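Local atomic coordinates of phenazine biosynthesis protein, PhzF family (Bacillus anthracis, PDB entry 3EDN), a protein that probably acts as a PhzF-type enzyme of small-molecule metabolism with a diaminopimelate epimerase-like fold, its own substrate and reaction being unestablished. Residues F118-Q123 / Q282-G287; D10-K15 / G266-Y271. One frame throughout, in Å; residues are numbered along the deposited sequence. Where two conformers were deposited one is given.

Interaction 1: F118-Q123 / Q282-G287; sequences FIKMRQ and QIDIAG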
loop_
_atom_site.group_PDB
_atom_site.type_symbol
_atom_site.label_atom_id
_atom_site.label_comp_id
_atom_site.label_asym_id
_atom_site.label_seq_id
_atom_site.Cartn_x
_atom_site.Cartn_y
_atom_site.Cartn_z
ATOM N N PHE A 118 -23.198 -2.337 19.424
ATOM C CA PHE A 118 -22.749 -0.959 19.315
ATOM C C PHE A 118 -21.233 -0.894 19.382
ATOM O O PHE A 118 -20.602 -1.632 20.136
ATOM C CB PHE A 118 -23.354 -0.139 20.470
ATOM C CG PHE A 118 -24.638 0.545 20.113
ATOM C CD1 PHE A 118 -25.778 -0.182 19.770
ATOM C CD2 PHE A 118 -24.698 1.926 20.078
ATOM C CE1 PHE A 118 -26.955 0.487 19.417
ATOM C CE2 PHE A 118 -25.856 2.578 19.740
ATOM C CZ PHE A 118 -26.979 1.867 19.404
ATOM N N ILE A 119 -20.656 -0.009 18.582
ATOM C CA ILE A 119 -19.207 0.184 18.503
ATOM C C ILE A 119 -18.919 1.571 19.069
ATOM O O ILE A 119 -19.461 2.570 18.568
ATOM C CB ILE A 119 -18.719 0.161 17.040
ATOM C CG1 ILE A 119 -19.209 -1.109 16.327
ATOM C CG2 ILE A 119 -17.215 0.302 16.968
ATOM C CD1 ILE A 119 -18.907 -2.406 17.053
ATOM N N LYS A 120 -18.049 1.629 20.076
ATOM C CA LYS A 120 -17.817 2.856 20.847
ATOM C C LYS A 120 -16.371 3.291 20.687
ATOM O O LYS A 120 -15.460 2.469 20.762
ATOM C CB LYS A 120 -18.136 2.602 22.321
ATOM C CG LYS A 120 -18.015 3.819 23.228
ATOM C CD LYS A 120 -18.435 3.428 24.655
ATOM C CE LYS A 120 -18.239 4.566 25.637
ATOM N NZ LYS A 120 -18.565 4.116 27.033
HETATM N N MSE A 121 -16.145 4.582 20.474
HETATM C CA MSE A 121 -14.782 5.079 20.307
HETATM C C MSE A 121 -14.635 6.438 20.972
HETATM O O MSE A 121 -15.624 7.123 21.215
HETATM C CB MSE A 121 -14.391 5.157 18.831
HETATM C CG MSE A 121 -15.238 6.072 17.988
HETATM SE SE MSE A 121 -15.222 5.534 16.079
HETATM C CE MSE A 121 -15.750 3.687 16.335
ATOM N N ARG A 122 -13.393 6.800 21.280
ATOM C CA ARG A 122 -13.077 8.076 21.917
ATOM C C ARG A 122 -12.831 9.157 20.879
ATOM O O ARG A 122 -12.153 8.921 19.870
ATOM C CB ARG A 122 -11.818 7.921 22.777
ATOM C CG ARG A 122 -11.301 9.209 23.425
ATOM C CD ARG A 122 -12.087 9.577 24.687
ATOM N NE ARG A 122 -12.211 8.434 25.590
ATOM C CZ ARG A 122 -11.250 8.005 26.406
ATOM N NH1 ARG A 122 -10.081 8.634 26.462
ATOM N NH2 ARG A 122 -11.462 6.948 27.181
ATOM N N GLN A 123 -13.349 10.355 21.134
ATOM C CA GLN A 123 -13.024 11.494 20.280
ATOM C C GLN A 123 -12.037 12.406 21.001
ATOM O O GLN A 123 -11.713 12.187 22.158
ATOM C CB GLN A 123 -14.293 12.253 19.908
ATOM C CG GLN A 123 -15.182 11.420 18.975
ATOM C CD GLN A 123 -16.369 12.188 18.447
ATOM O OE1 GLN A 123 -16.742 13.214 19.007
ATOM N NE2 GLN A 123 -16.995 11.666 17.384
ATOM N N GLN A 282 -14.569 14.474 28.592
ATOM C CA GLN A 282 -14.168 13.366 27.729
ATOM C C GLN A 282 -15.388 12.995 26.912
ATOM O O GLN A 282 -16.489 12.885 27.452
ATOM C CB GLN A 282 -13.725 12.173 28.569
ATOM C CG GLN A 282 -13.479 10.915 27.775
ATOM C CD GLN A 282 -13.126 9.745 28.658
ATOM O OE1 GLN A 282 -12.209 9.830 29.478
ATOM N NE2 GLN A 282 -13.844 8.636 28.491
ATOM N N ILE A 283 -15.201 12.841 25.602
ATOM C CA ILE A 283 -16.313 12.537 24.692
ATOM C C ILE A 283 -16.062 11.216 24.002
ATOM O O ILE A 283 -15.021 11.033 23.369
ATOM C CB ILE A 283 -16.513 13.644 23.623
ATOM C CG1 ILE A 283 -16.857 14.981 24.290
ATOM C CG2 ILE A 283 -17.602 13.235 22.607
ATOM C CD1 ILE A 283 -18.200 14.981 25.001
ATOM N N ASP A 284 -17.003 10.294 24.161
ATOM C CA ASP A 284 -17.042 9.080 23.343
ATOM C C ASP A 284 -18.306 9.079 22.496
ATOM O O ASP A 284 -19.334 9.634 22.869
ATOM C CB ASP A 284 -17.072 7.828 24.226
ATOM C CG ASP A 284 -15.907 7.768 25.218
ATOM O OD1 ASP A 284 -14.756 7.557 24.793
ATOM O OD2 ASP A 284 -16.143 7.903 26.444
ATOM N N ILE A 285 -18.268 8.406 21.359
ATOM C CA ILE A 285 -19.510 8.156 20.644
ATOM C C ILE A 285 -19.645 6.672 20.360
ATOM O O ILE A 285 -18.651 5.921 20.359
ATOM C CB ILE A 285 -19.614 8.956 19.319
ATOM C CG1 ILE A 285 -18.549 8.501 18.314
ATOM C CG2 ILE A 285 -19.497 10.460 19.592
ATOM C CD1 ILE A 285 -18.906 8.787 16.856
ATOM N N ALA A 286 -20.883 6.245 20.144
ATOM C CA ALA A 286 -21.142 4.859 19.778
ATOM C C ALA A 286 -22.274 4.804 18.780
ATOM O O ALA A 286 -23.197 5.618 18.816
ATOM C CB ALA A 286 -21.489 4.025 21.005
ATOM N N GLY A 287 -22.230 3.804 17.909
ATOM C CA GLY A 287 -23.315 3.624 16.985
ATOM C C GLY A 287 -23.449 2.158 16.661
ATOM O O GLY A 287 -22.521 1.361 16.873
HETATM O O HOH W 1 -17.710 6.515 28.145
HETATM O O HOH W 2 -12.570 13.207 24.682
#

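Interaction 2: D10-K15 / G266-Y271; sequences DAFTNK and GRVTVY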
loop_
_atom_site.group_PDB
_atom_site.type_symbol
_atom_site.label_atom_id
_atom_site.label_comp_id
_atom_site.label_asym_id
_atom_site.label_seq_id
_atom_site.Cartn_x
_atom_site.Cartn_y
_atom_site.Cartn_z
ATOM N N ASP A 10 -24.520 0.490 6.397
ATOM C CA ASP A 10 -24.852 1.868 6.788
ATOM C C ASP A 10 -24.538 2.029 8.261
ATOM O O ASP A 10 -25.003 1.237 9.078
ATOM C CB ASP A 10 -26.327 2.196 6.543
ATOM C CG ASP A 10 -26.583 2.764 5.155
ATOM O OD1 ASP A 10 -25.633 2.906 4.356
ATOM O OD2 ASP A 10 -27.765 3.072 4.899
ATOM N N ALA A 11 -23.715 3.024 8.588
ATOM C CA ALA A 11 -23.368 3.315 9.987
ATOM C C ALA A 11 -24.408 4.212 10.664
ATOM O O ALA A 11 -25.075 5.035 10.005
ATOM C CB ALA A 11 -22.006 3.975 10.063
ATOM N N PHE A 12 -24.516 4.064 11.988
ATOM C CA PHE A 12 -25.397 4.885 12.841
ATOM C C PHE A 12 -26.880 4.700 12.524
ATOM O O PHE A 12 -27.686 5.641 12.621
ATOM C CB PHE A 12 -25.022 6.372 12.778
ATOM C CG PHE A 12 -23.592 6.665 13.141
ATOM C CD1 PHE A 12 -23.084 6.291 14.380
ATOM C CD2 PHE A 12 -22.768 7.373 12.275
ATOM C CE1 PHE A 12 -21.753 6.577 14.729
ATOM C CE2 PHE A 12 -21.462 7.648 12.614
ATOM C CZ PHE A 12 -20.962 7.271 13.842
ATOM N N THR A 13 -27.247 3.485 12.140
ATOM C CA THR A 13 -28.647 3.141 11.949
ATOM C C THR A 13 -28.838 1.638 12.099
ATOM O O THR A 13 -27.873 0.863 12.027
ATOM C CB THR A 13 -29.156 3.588 10.554
ATOM O OG1 THR A 13 -30.580 3.514 10.503
ATOM C CG2 THR A 13 -28.582 2.693 9.463
ATOM N N ASN A 14 -30.093 1.234 12.316
ATOM C CA ASN A 14 -30.416 -0.186 12.362
ATOM C C ASN A 14 -31.263 -0.595 11.167
ATOM O O ASN A 14 -31.642 -1.759 11.038
ATOM C CB ASN A 14 -31.096 -0.573 13.681
ATOM C CG ASN A 14 -32.274 0.315 14.012
ATOM O OD1 ASN A 14 -32.767 1.063 13.163
ATOM N ND2 ASN A 14 -32.737 0.238 15.260
ATOM N N LYS A 15 -31.510 0.347 10.256
ATOM C CA LYS A 15 -32.279 0.024 9.045
ATOM C C LYS A 15 -31.531 0.322 7.759
ATOM O O LYS A 15 -30.979 1.401 7.603
ATOM C CB LYS A 15 -33.630 0.733 9.075
ATOM C CG LYS A 15 -34.502 0.232 10.223
ATOM C CD LYS A 15 -35.951 0.563 10.042
ATOM C CE LYS A 15 -36.749 0.122 11.262
ATOM N NZ LYS A 15 -36.963 -1.333 11.246
ATOM N N GLY A 266 -30.691 8.457 11.224
ATOM C CA GLY A 266 -29.444 8.159 11.898
ATOM C C GLY A 266 -29.511 8.527 13.362
ATOM O O GLY A 266 -30.196 9.488 13.744
ATOM N N ARG A 267 -28.812 7.749 14.172
ATOM C CA ARG A 267 -28.698 8.035 15.598
ATOM C C ARG A 267 -27.268 7.781 16.041
ATOM O O ARG A 267 -26.634 6.811 15.633
ATOM C CB ARG A 267 -29.684 7.202 16.421
ATOM C CG ARG A 267 -31.131 7.662 16.278
ATOM C CD ARG A 267 -32.047 7.030 17.320
ATOM N NE ARG A 267 -32.152 5.576 17.180
ATOM C CZ ARG A 267 -33.039 4.954 16.402
ATOM N NH1 ARG A 267 -33.910 5.655 15.686
ATOM N NH2 ARG A 267 -33.062 3.624 16.345
ATOM N N VAL A 268 -26.756 8.690 16.855
ATOM C CA VAL A 268 -25.447 8.540 17.459
ATOM C C VAL A 268 -25.591 8.683 18.963
ATOM O O VAL A 268 -26.219 9.630 19.447
ATOM C CB VAL A 268 -24.449 9.570 16.949
ATOM C CG1 VAL A 268 -23.061 9.290 17.523
ATOM C CG2 VAL A 268 -24.419 9.551 15.438
ATOM N N THR A 269 -25.050 7.719 19.705
ATOM C CA THR A 269 -25.004 7.847 21.162
ATOM C C THR A 269 -23.732 8.569 21.582
ATOM O O THR A 269 -22.643 8.230 21.133
ATOM C CB THR A 269 -25.122 6.465 21.824
ATOM O OG1 THR A 269 -26.369 5.873 21.423
ATOM C CG2 THR A 269 -25.092 6.581 23.353
ATOM N N VAL A 270 -23.883 9.589 22.423
ATOM C CA VAL A 270 -22.744 10.382 22.881
ATOM C C VAL A 270 -22.590 10.262 24.381
ATOM O O VAL A 270 -23.560 10.489 25.110
ATOM C CB VAL A 270 -22.852 11.860 22.462
ATOM C CG1 VAL A 270 -21.540 12.603 22.805
ATOM C CG2 VAL A 270 -23.192 11.965 20.963
ATOM N N TYR A 271 -21.393 9.887 24.820
ATOM C CA TYR A 271 -21.091 9.754 26.248
ATOM C C TYR A 271 -20.193 10.902 26.676
ATOM O O TYR A 271 -19.155 11.168 26.046
ATOM C CB TYR A 271 -20.370 8.434 26.529
ATOM C CG TYR A 271 -21.078 7.227 25.975
ATOM C CD1 TYR A 271 -21.842 6.418 26.792
ATOM C CD2 TYR A 271 -20.997 6.915 24.615
ATOM C CE1 TYR A 271 -22.513 5.304 26.275
ATOM C CE2 TYR A 271 -21.649 5.829 24.102
ATOM C CZ TYR A 271 -22.396 5.025 24.928
ATOM O OH TYR A 271 -23.047 3.928 24.392
HETATM O O HOH W 3 -35.355 1.392 14.938
#

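Interaction 1: F118-Q123 / Q282-G287
Met121, present as selenomethionine, and Ile285 face each other within an antiparallel strand pair of the diaminopimelate epimerase-like fold, where strand 117-122 runs beside the start of strand 282-298. They form a hydrogen-bonded pair: Met121 N gives to Ile285 O at 2.8 Å and Ile285 N gives back to Met121 O at 2.9 Å, each donor meeting its carbonyl nearly head-on. Ile119 and Gly287 are also doubly bonded, with more tilted donors, and Gln123 N reaches Ile283 O at 2.9 Å.

The face carrying Met121 and Ile285 is tightly packed. Met121 CG lies 4.1 Å from Ile285 CG1, and the flexible chain packs on Thr77 and Val78 of helix 74-86. Gln123 stretches across Ile285, its NE2 3.5 Å from Ile285 CD1; OE1 is bonded to Thr160 OG1 and NE2 to Gly230 O. At the strand end, the Phe118 ring has one face over Gly287 C, offset toward the rim, and Ala286 CB at its edge, 3.9 Å from CD2.

The opposite face is packed at Ala286, whose small methyl suits its close pairing with Lys120 (CB to CB 3.9 Å), and opens to solvent along Lys120 and Arg122. Extended Lys120 holds a water that donates to Asp284 OD2, and makes a cation-pi contact with Tyr271. Gln282 NE2 also donates to OD2, and this setting probably keeps the carboxylate anionic. In the Arg122 conformer described, one of two, bends at chi2 and chi3 stack the guanidinium on the Gln282 amide, planes 24° apart, and NE bridges to Asp284 OD1 at 2.8 Å: OD1 lies in the guanidinium plane, but NE sits 25° out of the carboxylate plane, the groups turned 62° apart.

Interaction 2: D10-K15 / G266-Y271
Phe12 and Arg267 are joined by a single backbone hydrogen bond, Arg267 N to Phe12 O at 2.8 Å, which ties the turn after strand 3-11 to the start of strand 266-273 in the diaminopimelate epimerase-like fold. Phe12 has left-handed backbone angles (phi 64°, psi 34°), uncommon for a residue with a side chain, and this turn brings its carbonyl to the edge of the strand. The same oxygen also receives a CA-H...O contact from Gly266 CA at 3.2 Å.

The Phe12 side chain follows the strand onward to Val268. With CG anti to the carbonyl carbon (chi1 -56°), the ring presents a face to the valine, whose CG2 methyl stands over it in a CH-pi contact, 3.9 Å from the ring centroid. A compact branched residue suits this place, since one methyl can sit over the ring while CG1 grazes its rim at CE1. Val228, and His75 and Val78 of helix 74-86, also pack on buried Phe12.

Towards the partly exposed margin, Asn14 and Arg267 approach with their flat groups steeply inclined. The firm partner of Arg267 is Asp206, which forms a salt bridge with NH1, while Asn14 ND2 has a weak bond to Glu116 OE1. Asn14 ND2 and Arg267 NH2, 3.6 Å apart, are both donors, so a shared water acceptor, held weakly by NH2, suits them better than a direct bond; alternate conformers of both residues keep this provisional. Attachment thus rests on one main-chain bond and a buried CH-pi contact.

In the fold
Strand 282-298 ties the two contacts together: in interaction 1 it pairs with strand 117-122, and along its other edge it runs antiparallel to strand 266-273, the strand met by residues 10-15 in interaction 2. The join is close, with probable hydrogen bonds from Ala286 N to Thr269 O and from Tyr271 N to Asp284 O, each 2.8 Å, and the contact centres lie 11 Å apart. Ile285 bridges the apolar parts by touching both Val268 and Phe12. The side chain of Phe12 lies about 4 Å, and that of Gln123 about 6 Å, from bound sulfate, which probably came from the crystallisation liquor but may mark a pocket.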